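Local coordinates for protein CCMAN5 (Cellulosimicrobium cellulans, PDB 2XSG) that acts as an alpha-mannosidase of glycoside hydrolase family 92, whose activity enables mannose-6-phosphate modification of yeast-produced human lysosomal enzymes, at residues Val379-Asp384 and Gly392-Phe397; Phe397-Ser400 and Arg405-Arg408. All coordinates share one frame; numbering follows the deposited sequence.

How the interactions relate
The two contacts follow one another along the chain. Helix 368-387 comes first and carries segment 379-384. The chain then turns back, and interaction 1 closes this turn by setting Leu394 against Leu381 and Phe382. Phe397 ends that segment and starts interaction 2. There a short loop closes where His399 meets Trp406, just ahead of helix 409-418. The loops are consecutive and neither nests in the other. They still touch in space, since Trp406 packs on Leu394 and Leu381. Together they hold the connection between helices 368-387 and 409-418 against the first helix. His399 also ties it to strand 198-208 of the N-terminal domain.

Interaction 1 (Val379-Asp384 and Gly392-Phe397); sequences VYLFAD and GGLGGF
Leu394 reaches from a short 3-10 turn to Leu381 and Phe382 on helix 368-387. The contact is purely apolar and buried. One methyl does most of the work. Leu394 CD1 lies over a face of the Phe382 ring, 3.9 Å from the ring centroid, in a CH-pi contact. It sits 26° off the ring normal, displaced to the outer end of the ring. The nearest ring atom is therefore the para carbon, with Phe382 CZ 3.5 Å from Leu394 CD1. Phe382 CE1 and CE2 are each 3.8 Å from the same methyl, so it straddles that end evenly. The two side chains meet at about a right angle.

Leucine torsions explain the reach. In Leu394, CD1 is the extended branch, with CA and CD1 anti about the CB-CG bond (chi2 172°). In Leu381, CG is anti to the backbone N (chi1 -179°), and CD2 is the branch that leads outward. These two outer methyls meet, with Leu381 CD2 4.1 Å from Leu394 CD1. The second methyl of Leu394 is turned to the helix backbone, where CD2 lies 4.1 Å from Leu381 O. The turn itself is closed by Gly396 N bonding to Gly393 O at 3.0 Å.

Neighbouring elements enclose the group. Phe382 also packs on Ala433, Leu434 and Leu437 of helix 427-438, while Leu381 meets Tyr347 and Trp351 in loops. The contact thus joins the turn after helix 368-387 to a helix-helix interface of the catalytic domain.

Interaction 2 (Phe397-Ser400 and Arg405-Arg408); sequences FVHS and RWER
His399 and Trp406 each hold CG anti to the carbonyl carbon, with chi1 at -77° and -52°, and this sends their rings toward each other from opposite directions. They form a near-parallel aromatic pair in the loop before helix 409-418, within the catalytic domain, which in family 92 is built as an (alpha/alpha)6 barrel. The planes differ by 24°. The rings are slid apart, with 4.9 Å between the centroids of the imidazole and the six-membered ring, so they barely overlap. Contact falls to one corner of the indole. Trp406 CZ2 stands over a face of the imidazole, toward its rim, with His399 NE2 3.3 Å away. His399 CE1 is next, at 3.5 Å from Trp406 CZ2.

His399 ND1 donates to Phe397 O at 3.3 Å. The donor stands above the carbonyl plane. Being long and bent, the bond can restrain the ring only loosely. The backbone of His399 bonds to Ala199 and Thr201 of strand 198-208, and both side chains touch Ala198, so the pair sits where the catalytic domain meets the N-terminal sheet domain.

Beside Trp406, Arg405 and Glu407 form a salt bridge. Arg405 NH1 also binds a B3P molecule, probably from the crystallisation liquor. The guanidinium is held side-on, one nitrogen to each carboxylate oxygen. Arg405 NE is 2.8 Å from Glu407 OE1. The second bond is almost straight and lies in the guanidinium plane: Arg405 NH2 to Glu407 OE2, 3.0 Å.

Interaction 1 (Val379-Asp384 and Gly392-Phe397)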
loop_
_atom_site.group_PDB
_atom_site.type_symbol
_atom_site.label_atom_id
_atom_site.label_comp_id
_atom_site.label_asym_id
_atom_site.label_seq_id
_atom_site.Cartn_x
_atom_site.Cartn_y
_atom_site.Cartn_z
ATOM N N VAL A 379 -9.960 12.288 -8.330
ATOM C CA VAL A 379 -10.471 13.454 -9.073
ATOM C C VAL A 379 -11.121 14.501 -8.150
ATOM O O VAL A 379 -10.809 15.681 -8.264
ATOM C CB VAL A 379 -11.402 13.038 -10.238
ATOM C CG1 VAL A 379 -12.099 14.243 -10.832
ATOM C CG2 VAL A 379 -10.594 12.314 -11.326
ATOM N N TYR A 380 -11.977 14.067 -7.226
ATOM C CA TYR A 380 -12.617 14.984 -6.272
ATOM C C TYR A 380 -11.623 15.678 -5.367
ATOM O O TYR A 380 -11.806 16.852 -5.025
ATOM C CB TYR A 380 -13.622 14.258 -5.385
ATOM C CG TYR A 380 -15.027 14.282 -5.878
ATOM C CD1 TYR A 380 -15.312 14.056 -7.220
ATOM C CD2 TYR A 380 -16.091 14.522 -5.001
ATOM C CE1 TYR A 380 -16.612 14.074 -7.688
ATOM C CE2 TYR A 380 -17.413 14.539 -5.465
ATOM C CZ TYR A 380 -17.650 14.316 -6.812
ATOM O OH TYR A 380 -18.915 14.302 -7.307
ATOM N N LEU A 381 -10.579 14.943 -4.986
ATOM C CA LEU A 381 -9.544 15.461 -4.095
ATOM C C LEU A 381 -8.807 16.645 -4.714
ATOM O O LEU A 381 -8.590 17.661 -4.045
ATOM C CB LEU A 381 -8.564 14.358 -3.673
ATOM C CG LEU A 381 -7.466 14.825 -2.710
ATOM C CD1 LEU A 381 -8.083 15.231 -1.379
ATOM C CD2 LEU A 381 -6.396 13.771 -2.505
ATOM N N PHE A 382 -8.425 16.506 -5.983
ATOM C CA PHE A 382 -7.779 17.604 -6.725
ATOM C C PHE A 382 -8.770 18.708 -7.109
ATOM O O PHE A 382 -8.419 19.881 -7.124
ATOM C CB PHE A 382 -7.002 17.077 -7.945
ATOM C CG PHE A 382 -5.609 16.596 -7.595
ATOM C CD1 PHE A 382 -4.548 17.487 -7.537
ATOM C CD2 PHE A 382 -5.379 15.262 -7.248
ATOM C CE1 PHE A 382 -3.256 17.058 -7.170
ATOM C CE2 PHE A 382 -4.103 14.832 -6.891
ATOM C CZ PHE A 382 -3.042 15.739 -6.844
ATOM N N ALA A 383 -10.009 18.326 -7.397
ATOM C CA ALA A 383 -11.055 19.285 -7.709
ATOM C C ALA A 383 -11.314 20.185 -6.493
ATOM O O ALA A 383 -11.537 21.407 -6.646
ATOM C CB ALA A 383 -12.308 18.569 -8.135
ATOM N N ASP A 384 -11.253 19.582 -5.305
ATOM C CA ASP A 384 -11.391 20.293 -4.034
ATOM C C ASP A 384 -10.246 21.275 -3.765
ATOM O O ASP A 384 -10.501 22.423 -3.360
ATOM C CB ASP A 384 -11.555 19.314 -2.861
ATOM C CG ASP A 384 -12.923 18.642 -2.840
ATOM O OD1 ASP A 384 -13.831 19.089 -3.594
ATOM O OD2 ASP A 384 -13.090 17.652 -2.085
ATOM N N GLY A 392 -2.661 26.572 -3.504
ATOM C CA GLY A 392 -1.735 25.811 -2.672
ATOM C C GLY A 392 -1.745 24.319 -2.985
ATOM O O GLY A 392 -2.735 23.791 -3.531
ATOM N N GLY A 393 -0.642 23.644 -2.651
ATOM C CA GLY A 393 -0.514 22.204 -2.874
ATOM C C GLY A 393 -1.295 21.426 -1.829
ATOM O O GLY A 393 -1.685 21.971 -0.798
ATOM N N LEU A 394 -1.524 20.146 -2.085
ATOM C CA LEU A 394 -2.291 19.335 -1.154
ATOM C C LEU A 394 -1.671 19.302 0.247
ATOM O O LEU A 394 -2.380 19.201 1.233
ATOM C CB LEU A 394 -2.481 17.929 -1.718
ATOM C CG LEU A 394 -3.528 17.834 -2.827
ATOM C CD1 LEU A 394 -3.496 16.461 -3.459
ATOM C CD2 LEU A 394 -4.916 18.148 -2.268
ATOM N N GLY A 395 -0.347 19.415 0.327
ATOM C CA GLY A 395 0.367 19.453 1.609
ATOM C C GLY A 395 -0.021 20.574 2.562
ATOM O O GLY A 395 0.235 20.487 3.762
ATOM N N GLY A 396 -0.670 21.615 2.046
ATOM C CA GLY A 396 -1.056 22.756 2.885
ATOM C C GLY A 396 -2.412 22.650 3.566
ATOM O O GLY A 396 -2.782 23.525 4.350
ATOM N N PHE A 397 -3.154 21.589 3.281
ATOM C CA PHE A 397 -4.471 21.406 3.866
ATOM C C PHE A 397 -4.439 20.335 4.946
ATOM O O PHE A 397 -3.543 19.490 4.983
ATOM C CB PHE A 397 -5.494 20.975 2.802
ATOM C CG PHE A 397 -5.554 21.879 1.605
ATOM C CD1 PHE A 397 -6.091 23.160 1.711
ATOM C CD2 PHE A 397 -5.069 21.444 0.370
ATOM C CE1 PHE A 397 -6.141 24.014 0.601
ATOM C CE2 PHE A 397 -5.111 22.286 -0.751
ATOM C CZ PHE A 397 -5.657 23.574 -0.636
#

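Interaction 2 (Phe397-Ser400 and Arg405-Arg408)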
loop_
_atom_site.group_PDB
_atom_site.type_symbol
_atom_site.label_atom_id
_atom_site.label_comp_id
_atom_site.label_asym_id
_atom_site.label_seq_id
_atom_site.Cartn_x
_atom_site.Cartn_y
_atom_site.Cartn_z
ATOM N N PHE A 397 -3.154 21.589 3.281
ATOM C CA PHE A 397 -4.471 21.406 3.866
ATOM C C PHE A 397 -4.439 20.335 4.946
ATOM O O PHE A 397 -3.543 19.490 4.983
ATOM C CB PHE A 397 -5.494 20.975 2.802
ATOM C CG PHE A 397 -5.554 21.879 1.605
ATOM C CD1 PHE A 397 -6.091 23.160 1.711
ATOM C CD2 PHE A 397 -5.069 21.444 0.370
ATOM C CE1 PHE A 397 -6.141 24.014 0.601
ATOM C CE2 PHE A 397 -5.111 22.286 -0.751
ATOM C CZ PHE A 397 -5.657 23.574 -0.636
ATOM N N VAL A 398 -5.446 20.371 5.810
ATOM C CA VAL A 398 -5.686 19.298 6.766
ATOM C C VAL A 398 -6.499 18.207 6.052
ATOM O O VAL A 398 -7.566 18.483 5.512
ATOM C CB VAL A 398 -6.432 19.814 8.018
ATOM C CG1 VAL A 398 -6.786 18.651 8.935
ATOM C CG2 VAL A 398 -5.562 20.842 8.769
ATOM N N HIS A 399 -5.982 16.980 6.023
ATOM C CA HIS A 399 -6.663 15.891 5.307
ATOM C C HIS A 399 -7.709 15.078 6.120
ATOM O O HIS A 399 -7.749 15.165 7.346
ATOM C CB HIS A 399 -5.625 15.010 4.625
ATOM C CG HIS A 399 -5.089 15.626 3.375
ATOM N ND1 HIS A 399 -4.247 16.720 3.385
ATOM C CD2 HIS A 399 -5.331 15.347 2.075
ATOM C CE1 HIS A 399 -3.976 17.069 2.140
ATOM N NE2 HIS A 399 -4.629 16.261 1.329
ATOM N N SER A 400 -8.580 14.336 5.425
ATOM C CA SER A 400 -9.739 13.685 6.070
ATOM C C SER A 400 -9.389 12.378 6.774
ATOM O O SER A 400 -10.161 11.896 7.606
ATOM C CB SER A 400 -10.900 13.480 5.068
ATOM O OG SER A 400 -10.653 12.420 4.159
ATOM N N ARG A 405 1.332 11.134 0.308
ATOM C CA ARG A 405 1.885 11.942 -0.792
ATOM C C ARG A 405 1.134 11.640 -2.098
ATOM O O ARG A 405 0.469 10.603 -2.208
ATOM C CB ARG A 405 3.401 11.715 -0.938
ATOM C CG ARG A 405 3.802 10.290 -1.342
ATOM C CD ARG A 405 5.309 10.060 -1.276
ATOM N NE ARG A 405 6.105 11.053 -1.989
ATOM C CZ ARG A 405 7.434 11.065 -2.041
ATOM N NH1 ARG A 405 8.131 10.114 -1.458
ATOM N NH2 ARG A 405 8.063 12.014 -2.719
ATOM N N TRP A 406 1.227 12.543 -3.076
ATOM C CA TRP A 406 0.277 12.539 -4.194
ATOM C C TRP A 406 0.907 12.562 -5.577
ATOM O O TRP A 406 0.195 12.579 -6.571
ATOM C CB TRP A 406 -0.710 13.709 -4.049
ATOM C CG TRP A 406 -1.384 13.760 -2.695
ATOM C CD1 TRP A 406 -2.528 13.100 -2.317
ATOM C CD2 TRP A 406 -0.934 14.479 -1.541
ATOM N NE1 TRP A 406 -2.824 13.377 -0.995
ATOM C CE2 TRP A 406 -1.864 14.221 -0.498
ATOM C CE3 TRP A 406 0.164 15.321 -1.284
ATOM C CZ2 TRP A 406 -1.725 14.770 0.780
ATOM C CZ3 TRP A 406 0.300 15.872 -0.011
ATOM C CH2 TRP A 406 -0.634 15.585 1.005
ATOM N N GLU A 407 2.232 12.544 -5.655
ATOM C CA GLU A 407 2.904 12.532 -6.958
ATOM C C GLU A 407 2.457 11.333 -7.781
ATOM O O GLU A 407 2.174 10.281 -7.223
ATOM C CB GLU A 407 4.433 12.498 -6.811
ATOM C CG GLU A 407 5.050 13.661 -6.047
ATOM C CD GLU A 407 5.342 13.332 -4.587
ATOM O OE1 GLU A 407 4.691 12.435 -4.010
ATOM O OE2 GLU A 407 6.232 13.987 -4.018
ATOM N N ARG A 408 2.430 11.495 -9.108
ATOM C CA ARG A 408 2.027 10.448 -10.064
ATOM C C ARG A 408 0.512 10.284 -10.161
ATOM O O ARG A 408 0.041 9.435 -10.924
ATOM C CB ARG A 408 2.679 9.072 -9.792
ATOM C CG ARG A 408 4.209 9.031 -9.620
ATOM C CD ARG A 408 5.000 9.495 -10.840
ATOM N NE ARG A 408 5.292 10.932 -10.788
ATOM C CZ ARG A 408 6.291 11.494 -10.110
ATOM N NH1 ARG A 408 7.127 10.752 -9.392
ATOM N NH2 ARG A 408 6.447 12.818 -10.133
#